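Local coordinates for protein triphenylmethane reductase (Citrobacter sp., PDB 2JL1) that binds NADP and probably uses it as the reductant for triphenylmethane dyes, at residues T105-A110 against H119-T124; Y135-N140 against N193-L198; V226-E231 against T248-D253. One frame throughout, in Å; residues are numbered along the deposited sequence.

Contact 1 of 3, residues T105-A110 against H119-T124; sequences TGYAFA and HVHLAT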
loop_
_atom_site.group_PDB
_atom_site.type_symbol
_atom_site.label_atom_id
_atom_site.label_comp_id
_atom_site.label_asym_id
_atom_site.label_seq_id
_atom_site.Cartn_x
_atom_site.Cartn_y
_atom_site.Cartn_z
ATOM N N THR A 105 7.290 -8.703 -8.371
ATOM C CA THR A 105 6.343 -9.776 -8.659
ATOM C C THR A 105 5.085 -9.592 -7.811
ATOM O O THR A 105 5.037 -10.000 -6.622
ATOM C CB THR A 105 6.936 -11.186 -8.377
ATOM O OG1 THR A 105 7.328 -11.270 -7.011
ATOM C CG2 THR A 105 8.144 -11.455 -9.292
ATOM N N GLY A 106 4.076 -9.001 -8.438
ATOM C CA GLY A 106 2.790 -8.698 -7.796
ATOM C C GLY A 106 1.785 -9.773 -8.155
ATOM O O GLY A 106 2.144 -10.934 -8.326
ATOM N N TYR A 107 0.524 -9.391 -8.236
ATOM C CA TYR A 107 -0.553 -10.359 -8.428
ATOM C C TYR A 107 -1.517 -9.727 -9.427
ATOM O O TYR A 107 -1.904 -8.566 -9.266
ATOM C CB TYR A 107 -1.198 -10.678 -7.078
ATOM C CG TYR A 107 -2.342 -11.662 -7.116
ATOM C CD1 TYR A 107 -2.160 -12.954 -7.633
ATOM C CD2 TYR A 107 -3.597 -11.314 -6.615
ATOM C CE1 TYR A 107 -3.217 -13.887 -7.675
ATOM C CE2 TYR A 107 -4.672 -12.241 -6.644
ATOM C CZ TYR A 107 -4.462 -13.530 -7.175
ATOM O OH TYR A 107 -5.498 -14.456 -7.224
ATOM N N ALA A 108 -1.831 -10.467 -10.495
ATOM C CA ALA A 108 -2.633 -9.961 -11.599
ATOM C C ALA A 108 -4.013 -9.600 -11.110
ATOM O O ALA A 108 -4.598 -10.293 -10.257
ATOM C CB ALA A 108 -2.726 -10.998 -12.715
ATOM N N PHE A 109 -4.531 -8.517 -11.653
ATOM C CA PHE A 109 -5.874 -8.042 -11.347
ATOM C C PHE A 109 -6.124 -7.861 -9.852
ATOM O O PHE A 109 -7.247 -8.072 -9.375
ATOM C CB PHE A 109 -6.920 -8.932 -12.017
ATOM C CG PHE A 109 -6.697 -9.076 -13.500
ATOM C CD1 PHE A 109 -6.855 -7.980 -14.349
ATOM C CD2 PHE A 109 -6.288 -10.274 -14.027
ATOM C CE1 PHE A 109 -6.638 -8.101 -15.729
ATOM C CE2 PHE A 109 -6.072 -10.413 -15.401
ATOM C CZ PHE A 109 -6.248 -9.322 -16.249
ATOM N N ALA A 110 -5.084 -7.441 -9.121
ATOM C CA ALA A 110 -5.159 -7.382 -7.650
ATOM C C ALA A 110 -6.348 -6.534 -7.151
ATOM O O ALA A 110 -6.999 -6.888 -6.146
ATOM C CB ALA A 110 -3.835 -6.853 -7.069
ATOM N N HIS A 119 -3.994 -7.525 -1.152
ATOM C CA HIS A 119 -3.789 -6.274 -0.435
ATOM C C HIS A 119 -2.309 -5.985 -0.193
ATOM O O HIS A 119 -1.880 -4.818 -0.235
ATOM C CB HIS A 119 -4.624 -6.254 0.845
ATOM C CG HIS A 119 -6.091 -6.177 0.573
ATOM N ND1 HIS A 119 -7.045 -6.709 1.413
ATOM C CD2 HIS A 119 -6.756 -5.681 -0.490
ATOM C CE1 HIS A 119 -8.242 -6.486 0.902
ATOM N NE2 HIS A 119 -8.091 -5.879 -0.262
ATOM N N VAL A 120 -1.548 -7.044 0.081
ATOM C CA VAL A 120 -0.109 -6.935 0.306
ATOM C C VAL A 120 0.561 -6.440 -0.969
ATOM O O VAL A 120 1.447 -5.584 -0.923
ATOM C CB VAL A 120 0.526 -8.306 0.642
ATOM C CG1 VAL A 120 2.065 -8.182 0.684
ATOM C CG2 VAL A 120 0.017 -8.846 1.989
ATOM N N HIS A 121 0.166 -7.020 -2.104
ATOM C CA HIS A 121 0.783 -6.668 -3.380
ATOM C C HIS A 121 0.488 -5.229 -3.769
ATOM O O HIS A 121 1.374 -4.500 -4.242
ATOM C CB HIS A 121 0.368 -7.669 -4.469
ATOM C CG HIS A 121 0.980 -9.017 -4.277
ATOM N ND1 HIS A 121 2.349 -9.207 -4.192
ATOM C CD2 HIS A 121 0.417 -10.230 -4.082
ATOM C CE1 HIS A 121 2.596 -10.489 -3.975
ATOM N NE2 HIS A 121 1.441 -11.132 -3.918
ATOM N N LEU A 122 -0.749 -4.800 -3.529
ATOM C CA LEU A 122 -1.131 -3.396 -3.842
ATOM C C LEU A 122 -0.415 -2.397 -2.904
ATOM O O LEU A 122 0.062 -1.341 -3.357
ATOM C CB LEU A 122 -2.642 -3.229 -3.781
ATOM C CG LEU A 122 -3.419 -3.830 -4.974
ATOM C CD1 LEU A 122 -4.875 -4.188 -4.571
ATOM C CD2 LEU A 122 -3.400 -2.874 -6.166
ATOM N N ALA A 123 -0.308 -2.745 -1.619
ATOM C CA ALA A 123 0.430 -1.916 -0.651
ATOM C C ALA A 123 1.888 -1.777 -1.092
ATOM O O ALA A 123 2.479 -0.682 -1.017
ATOM C CB ALA A 123 0.333 -2.513 0.779
ATOM N N THR A 124 2.466 -2.884 -1.575
ATOM C CA THR A 124 3.871 -2.920 -1.998
ATOM C C THR A 124 4.091 -2.111 -3.276
ATOM O O THR A 124 5.070 -1.350 -3.385
ATOM C CB THR A 124 4.361 -4.385 -2.156
ATOM O OG1 THR A 124 4.169 -5.048 -0.897
ATOM C CG2 THR A 124 5.855 -4.417 -2.551
#

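Contact 2 of 3, residues Y135-N140 against N193-L198; sequences YTFLRN and NKTYNL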
loop_
_atom_site.group_PDB
_atom_site.type_symbol
_atom_site.label_atom_id
_atom_site.label_comp_id
_atom_site.label_asym_id
_atom_site.label_seq_id
_atom_site.Cartn_x
_atom_site.Cartn_y
_atom_site.Cartn_z
ATOM N N TYR A 135 9.800 1.671 -12.409
ATOM C CA TYR A 135 9.306 0.359 -11.936
ATOM C C TYR A 135 8.757 -0.468 -13.083
ATOM O O TYR A 135 8.402 0.060 -14.148
ATOM C CB TYR A 135 8.196 0.520 -10.869
ATOM C CG TYR A 135 6.941 1.168 -11.437
ATOM C CD1 TYR A 135 5.955 0.398 -12.075
ATOM C CD2 TYR A 135 6.766 2.556 -11.384
ATOM C CE1 TYR A 135 4.815 0.991 -12.621
ATOM C CE2 TYR A 135 5.628 3.162 -11.925
ATOM C CZ TYR A 135 4.673 2.381 -12.550
ATOM O OH TYR A 135 3.570 2.975 -13.096
ATOM N N THR A 136 8.684 -1.774 -12.860
ATOM C CA THR A 136 7.873 -2.658 -13.678
ATOM C C THR A 136 7.124 -3.570 -12.721
ATOM O O THR A 136 7.737 -4.286 -11.941
ATOM C CB THR A 136 8.688 -3.553 -14.627
ATOM O OG1 THR A 136 9.563 -2.750 -15.448
ATOM C CG2 THR A 136 7.723 -4.328 -15.549
ATOM N N PHE A 137 5.802 -3.549 -12.795
ATOM C CA PHE A 137 5.003 -4.416 -11.946
ATOM C C PHE A 137 4.623 -5.634 -12.777
ATOM O O PHE A 137 3.876 -5.549 -13.757
ATOM C CB PHE A 137 3.785 -3.665 -11.404
ATOM C CG PHE A 137 4.140 -2.533 -10.485
ATOM C CD1 PHE A 137 3.338 -1.399 -10.418
ATOM C CD2 PHE A 137 5.284 -2.591 -9.691
ATOM C CE1 PHE A 137 3.643 -0.359 -9.550
ATOM C CE2 PHE A 137 5.610 -1.516 -8.845
ATOM C CZ PHE A 137 4.783 -0.407 -8.787
ATOM N N LEU A 138 5.248 -6.744 -12.428
ATOM C CA LEU A 138 5.076 -8.012 -13.079
ATOM C C LEU A 138 3.978 -8.700 -12.289
ATOM O O LEU A 138 4.234 -9.378 -11.279
ATOM C CB LEU A 138 6.397 -8.815 -12.992
ATOM C CG LEU A 138 7.622 -8.208 -13.698
ATOM C CD1 LEU A 138 8.953 -8.869 -13.232
ATOM C CD2 LEU A 138 7.480 -8.279 -15.216
ATOM N N ARG A 139 2.734 -8.476 -12.691
ATOM C CA ARG A 139 1.611 -8.952 -11.884
ATOM C C ARG A 139 1.293 -10.391 -12.261
ATOM O O ARG A 139 0.603 -10.644 -13.242
ATOM C CB ARG A 139 0.389 -8.054 -12.091
ATOM C CG ARG A 139 0.527 -6.660 -11.505
ATOM C CD ARG A 139 -0.799 -5.954 -11.615
ATOM N NE ARG A 139 -0.925 -4.861 -10.653
ATOM C CZ ARG A 139 -2.092 -4.271 -10.374
ATOM N NH1 ARG A 139 -3.203 -4.665 -11.001
ATOM N NH2 ARG A 139 -2.164 -3.298 -9.473
ATOM N N ASN A 140 1.831 -11.337 -11.495
ATOM C CA ASN A 140 1.779 -12.745 -11.882
ATOM C C ASN A 140 0.418 -13.366 -11.596
ATOM O O ASN A 140 -0.216 -13.031 -10.610
ATOM C CB ASN A 140 2.877 -13.546 -11.175
ATOM C CG ASN A 140 4.268 -13.231 -11.704
ATOM O OD1 ASN A 140 4.429 -12.621 -12.771
ATOM N ND2 ASN A 140 5.278 -13.609 -10.940
ATOM N N ASN A 193 8.153 2.006 -15.875
ATOM C CA ASN A 193 6.868 2.556 -15.451
ATOM C C ASN A 193 5.659 1.864 -16.090
ATOM O O ASN A 193 4.696 2.511 -16.507
ATOM C CB ASN A 193 6.857 4.070 -15.673
ATOM C CG ASN A 193 7.995 4.763 -14.953
ATOM O OD1 ASN A 193 8.602 5.706 -15.484
ATOM N ND2 ASN A 193 8.287 4.320 -13.734
ATOM N N LYS A 194 5.713 0.538 -16.150
ATOM C CA LYS A 194 4.633 -0.266 -16.762
ATOM C C LYS A 194 4.139 -1.325 -15.806
ATOM O O LYS A 194 4.905 -1.810 -14.971
ATOM C CB LYS A 194 5.150 -0.979 -18.019
ATOM C CG LYS A 194 5.714 -0.068 -19.073
ATOM C CD LYS A 194 4.673 0.358 -20.054
ATOM C CE LYS A 194 5.242 1.381 -21.012
ATOM N NZ LYS A 194 6.009 0.726 -22.118
ATOM N N THR A 195 2.856 -1.667 -15.931
ATOM C CA THR A 195 2.240 -2.764 -15.197
ATOM C C THR A 195 1.830 -3.794 -16.249
ATOM O O THR A 195 1.244 -3.436 -17.278
ATOM C CB THR A 195 1.011 -2.285 -14.334
ATOM O OG1 THR A 195 1.442 -1.300 -13.377
ATOM C CG2 THR A 195 0.365 -3.436 -13.572
ATOM N N TYR A 196 2.174 -5.066 -16.005
ATOM C CA TYR A 196 1.736 -6.164 -16.855
ATOM C C TYR A 196 0.920 -7.125 -16.026
ATOM O O TYR A 196 1.304 -7.451 -14.906
ATOM C CB TYR A 196 2.944 -6.908 -17.474
ATOM C CG TYR A 196 3.767 -6.035 -18.363
ATOM C CD1 TYR A 196 3.253 -5.546 -19.564
ATOM C CD2 TYR A 196 5.053 -5.657 -17.991
ATOM C CE1 TYR A 196 4.021 -4.686 -20.394
ATOM C CE2 TYR A 196 5.812 -4.819 -18.786
ATOM C CZ TYR A 196 5.303 -4.341 -19.981
ATOM O OH TYR A 196 6.076 -3.520 -20.756
ATOM N N ASN A 197 -0.217 -7.568 -16.551
ATOM C CA ASN A 197 -0.973 -8.646 -15.899
ATOM C C ASN A 197 -0.597 -9.936 -16.617
ATOM O O ASN A 197 -1.032 -10.173 -17.730
ATOM C CB ASN A 197 -2.487 -8.354 -15.911
ATOM C CG ASN A 197 -2.870 -7.183 -15.016
ATOM O OD1 ASN A 197 -2.888 -7.278 -13.769
ATOM N ND2 ASN A 197 -3.223 -6.074 -15.645
ATOM N N LEU A 198 0.275 -10.727 -15.984
ATOM C CA LEU A 198 0.916 -11.878 -16.602
ATOM C C LEU A 198 0.122 -13.156 -16.335
ATOM O O LEU A 198 0.358 -13.871 -15.362
ATOM C CB LEU A 198 2.405 -11.973 -16.152
ATOM C CG LEU A 198 3.289 -10.743 -16.441
ATOM C CD1 LEU A 198 4.693 -10.850 -15.794
ATOM C CD2 LEU A 198 3.428 -10.475 -17.973
HETATM O O HOH W 1 1.818 1.328 -14.300
#

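Contact 3 of 3, residues V226-E231 against T248-D253; sequences VSFEEE and TAAIYD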
loop_
_atom_site.group_PDB
_atom_site.type_symbol
_atom_site.label_atom_id
_atom_site.label_comp_id
_atom_site.label_asym_id
_atom_site.label_seq_id
_atom_site.Cartn_x
_atom_site.Cartn_y
_atom_site.Cartn_z
ATOM N N VAL A 226 -16.751 -30.708 -4.541
ATOM C CA VAL A 226 -17.229 -30.832 -3.149
ATOM C C VAL A 226 -17.351 -29.451 -2.540
ATOM O O VAL A 226 -16.962 -28.479 -3.166
ATOM C CB VAL A 226 -16.301 -31.726 -2.259
ATOM C CG1 VAL A 226 -16.296 -33.181 -2.750
ATOM C CG2 VAL A 226 -14.889 -31.170 -2.201
ATOM N N SER A 227 -17.888 -29.369 -1.320
ATOM C CA SER A 227 -17.930 -28.115 -0.583
ATOM C C SER A 227 -16.552 -27.711 -0.032
ATOM O O SER A 227 -15.644 -28.535 0.068
ATOM C CB SER A 227 -18.956 -28.208 0.555
ATOM O OG SER A 227 -18.487 -28.993 1.647
ATOM N N PHE A 228 -16.412 -26.435 0.316
ATOM C CA PHE A 228 -15.286 -25.943 1.087
ATOM C C PHE A 228 -14.921 -26.860 2.270
ATOM O O PHE A 228 -13.758 -27.256 2.430
ATOM C CB PHE A 228 -15.594 -24.542 1.599
ATOM C CG PHE A 228 -14.441 -23.878 2.313
ATOM C CD1 PHE A 228 -13.524 -23.105 1.606
ATOM C CD2 PHE A 228 -14.294 -23.994 3.693
ATOM C CE1 PHE A 228 -12.463 -22.472 2.261
ATOM C CE2 PHE A 228 -13.226 -23.368 4.350
ATOM C CZ PHE A 228 -12.312 -22.608 3.627
ATOM N N GLU A 229 -15.905 -27.187 3.095
ATOM C CA GLU A 229 -15.645 -27.973 4.307
ATOM C C GLU A 229 -15.344 -29.437 3.948
ATOM O O GLU A 229 -14.482 -30.066 4.560
ATOM C CB GLU A 229 -16.807 -27.844 5.313
ATOM C CG GLU A 229 -16.396 -27.643 6.801
ATOM C CD GLU A 229 -15.538 -26.380 7.075
ATOM O OE1 GLU A 229 -14.367 -26.556 7.476
ATOM O OE2 GLU A 229 -16.015 -25.220 6.905
ATOM N N GLU A 230 -16.011 -29.965 2.929
ATOM C CA GLU A 230 -15.659 -31.290 2.432
ATOM C C GLU A 230 -14.224 -31.327 1.877
ATOM O O GLU A 230 -13.499 -32.288 2.109
ATOM C CB GLU A 230 -16.657 -31.759 1.391
ATOM C CG GLU A 230 -18.022 -32.138 1.974
ATOM C CD GLU A 230 -19.058 -32.392 0.902
ATOM O OE1 GLU A 230 -19.068 -31.684 -0.133
ATOM O OE2 GLU A 230 -19.874 -33.312 1.095
ATOM N N GLU A 231 -13.814 -30.278 1.169
ATOM C CA GLU A 231 -12.435 -30.184 0.668
ATOM C C GLU A 231 -11.395 -30.205 1.793
ATOM O O GLU A 231 -10.484 -31.037 1.775
ATOM C CB GLU A 231 -12.233 -28.946 -0.213
ATOM C CG GLU A 231 -10.833 -28.871 -0.873
ATOM C CD GLU A 231 -10.593 -29.961 -1.927
ATOM O OE1 GLU A 231 -11.570 -30.543 -2.453
ATOM O OE2 GLU A 231 -9.419 -30.230 -2.225
ATOM N N THR A 248 -5.505 -24.162 0.599
ATOM C CA THR A 248 -5.852 -24.787 -0.665
ATOM C C THR A 248 -7.368 -24.682 -0.926
ATOM O O THR A 248 -7.792 -24.274 -2.013
ATOM C CB THR A 248 -5.390 -26.244 -0.652
ATOM O OG1 THR A 248 -3.959 -26.262 -0.496
ATOM C CG2 THR A 248 -5.781 -26.969 -1.934
ATOM N N ALA A 249 -8.173 -25.057 0.069
ATOM C CA ALA A 249 -9.629 -24.919 -0.050
ATOM C C ALA A 249 -10.011 -23.462 -0.296
ATOM O O ALA A 249 -10.987 -23.198 -1.001
ATOM C CB ALA A 249 -10.331 -25.442 1.174
ATOM N N ALA A 250 -9.262 -22.513 0.278
ATOM C CA ALA A 250 -9.633 -21.108 0.130
ATOM C C ALA A 250 -9.330 -20.632 -1.288
ATOM O O ALA A 250 -10.055 -19.801 -1.842
ATOM C CB ALA A 250 -8.926 -20.230 1.164
ATOM N N ILE A 251 -8.259 -21.165 -1.867
ATOM C CA ILE A 251 -7.862 -20.800 -3.234
ATOM C C ILE A 251 -8.890 -21.384 -4.221
ATOM O O ILE A 251 -9.284 -20.713 -5.176
ATOM C CB ILE A 251 -6.406 -21.270 -3.539
ATOM C CG1 ILE A 251 -5.400 -20.331 -2.838
ATOM C CG2 ILE A 251 -6.119 -21.276 -5.037
ATOM C CD1 ILE A 251 -3.913 -20.876 -2.831
ATOM N N TYR A 252 -9.339 -22.619 -3.977
ATOM C CA TYR A 252 -10.375 -23.215 -4.824
ATOM C C TYR A 252 -11.676 -22.416 -4.709
ATOM O O TYR A 252 -12.361 -22.200 -5.684
ATOM C CB TYR A 252 -10.647 -24.655 -4.408
ATOM C CG TYR A 252 -9.596 -25.675 -4.803
ATOM C CD1 TYR A 252 -8.869 -25.562 -5.992
ATOM C CD2 TYR A 252 -9.396 -26.805 -4.016
ATOM C CE1 TYR A 252 -7.931 -26.532 -6.360
ATOM C CE2 TYR A 252 -8.464 -27.788 -4.368
ATOM C CZ TYR A 252 -7.738 -27.638 -5.539
ATOM O OH TYR A 252 -6.851 -28.617 -5.885
ATOM N N ASP A 253 -11.993 -21.956 -3.509
ATOM C CA ASP A 253 -13.237 -21.201 -3.298
ATOM C C ASP A 253 -13.178 -19.863 -4.053
ATOM O O ASP A 253 -14.156 -19.452 -4.670
ATOM C CB ASP A 253 -13.494 -20.998 -1.784
ATOM C CG ASP A 253 -14.800 -20.273 -1.508
ATOM O OD1 ASP A 253 -14.753 -19.093 -1.127
ATOM O OD2 ASP A 253 -15.872 -20.867 -1.695
HETATM O O HOH W 2 -7.176 -31.346 -4.480
#

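Contact 1 of 3, residues T105-A110 against H119-T124
With chi1 at -70°, the imidazole of His121 is anti to the carbonyl carbon of its own residue and reaches out from helix 119-124 to lie against the backbone of strand 105-107. Tyr107 differs, with CG anti to its backbone N (chi1 180°), which carries its phenol away from the helix and leaves its CB to meet the histidine. One face of the His121 ring rests on the peptide that joins Gly106 to Tyr107: Gly106 C stands over the ring centre, 4.0 Å above the plane, and Tyr107 N lies nearer the rim. Beside this, His121 CD2 is 3.4 Å from Tyr107 CB, and His121 ND1 is 3.7 Å from Gly106 CA. Glycine suits the place because the ring can lie close against its bare backbone. The strand and the helix open the beta-alpha-beta unit made by 101-107, 117-130 and 135-140 in this Rossmann-type domain; the axes of 105-107 and 119-124 approach to 7.5 Å, at 129° between their N-to-C directions. Where the chain leaves the strand, a type II turn from Tyr107 to Ala110 brings it back toward the helix, and Ala110 CB packs against Leu122 CG at 3.7 Å, a small methyl fitted to a branched side chain. No hydrogen bond crosses between the segments. The polar ends are held by others: His121 ND1 bonds to the hydroxyl of Tyr104, which, with the packing on its face, should restrict the ring's rotation, Tyr107 OH to Glu259, and Thr105 OG1 to the backbone N of Ser74, an NADP-binding residue. Leu122 and Ala123 also pack on Tyr126 of the second subunit.

Contact 2 of 3, residues Y135-N140 against N193-L198
Strands 135-140 and 194-198 run parallel, 4.7 Å apart at closest and 18° from alignment, joined by backbone bonds such as Tyr196 N to Phe137 O (2.9 Å) and Arg139 N to Tyr196 O (2.8 Å), though at the start Tyr135 O receives only weak bonds from Asn193 N and Lys194 N. There, chi1 of 65° sets the Tyr135 ring between its own backbone N and carbonyl carbon, and Asn193 CA sits over one ring face, a CH-pi contact 3.7 Å from the centroid. A water bridges Tyr135 OH and Thr195 OG1. The same Thr195 oxygen meets the edge of the Phe137 ring at CD1 (3.5 Å), while its methyl CG2 packs on Arg139 CD (3.4 Å); a beta-branched threonine can thus serve a water and an aliphatic chain at once. Arg139 and Asn197 lie side by side, with Asn197 OD1 at the guanidinium edge and 3.3 Å from Arg139 CD. The arginine charge is met by Glu125 and Glu111, whereas Asn197 OD1 accepts from Phe109 N. On the opposite face, Leu138 CD2 touches Leu198 CD1 (3.8 Å), and the methyl of Thr136 lies at the edge of the Tyr196 ring. Phe137 and Arg139 face helix 117-130, Leu138 and Leu198 pack on helix 175-186, and Leu198 also on 266-271; strand 101-107 flanks 135-140, leaving 194-198 outermost within the chain.

Contact 3 of 3, residues V226-E231 against T248-D253
A capped helix start packs here against the middle of a second helix, in the part of the chain that follows the last strand of the large sheet. Phe228, in the first turn of helix 228-237, has CG anti to its backbone N (chi1 -175°), which swings its ring up against helix 242-256. Ala249 CB lies over one face of that ring, nearer the rim than the centre, in a CH-pi contact with the methyl 4.2 Å from the centroid. At the ring edge, close to its plane, Asp253 CB stands 4.0 Å from Phe228 CD1, and Ala250 CB adds a looser apolar contact with Phe228 CE1. Small residues at 249 and 250 let the flat ring come up to the helix backbone, so that Phe228 CD1 is 3.6 Å from Ala249 O; that carbonyl accepts a hydrogen bond from Asn164. Helix 228-237 follows strand 222-225, which pairs with 160-163 in a small parallel sheet; Glu231 packs on Val162 of that sheet and Tyr252 on its Thr163. The helix begins with a capping box: Ser227 OG, at the N-cap, accepts from Glu230 N (3.0 Å), and Glu230 OE1 accepts from Ser227 N (2.9 Å), using its anti lone pair in a nearly straight bond. Serine thus caps an N-H of the first turn, and glutamate in return takes the N-H of the N-cap residue. One turn on from Ser227, Glu231 bends at chi2 (68°) and brings its carboxylate across Tyr252 at about a right angle. Glu231 OE2 lies at the edge of the phenol ring, 3.4 Å from Tyr252 CE2, where the weakly positive C-H edge would probably suit a carboxylate oxygen. A water lies between Glu231 OE2, to which it donates weakly, and Tyr252 OH. Tyr252 also meets Phe206 edge-to-face.

In the fold
Contacts 1 and 2 share the large parallel sheet: strands 101-107 and 135-140 are neighbours in it, and Gly106 N to Leu138 O (2.9 Å) probably joins the two directly. Phe109 N and Asn197 OD1 make a second such link. Contact 1 is wholly buried and, between its segments, rests on packing alone, whereas contact 2 is a backbone-bonded strand pair whose outer segment reaches solvent at Asn193 and Lys194. Contact 3 is partly buried and stands apart, its centre about 23 Å from that of contact 1 and about 30 Å from that of contact 2; it joins two helices through aromatic and methyl contacts and a weak water link.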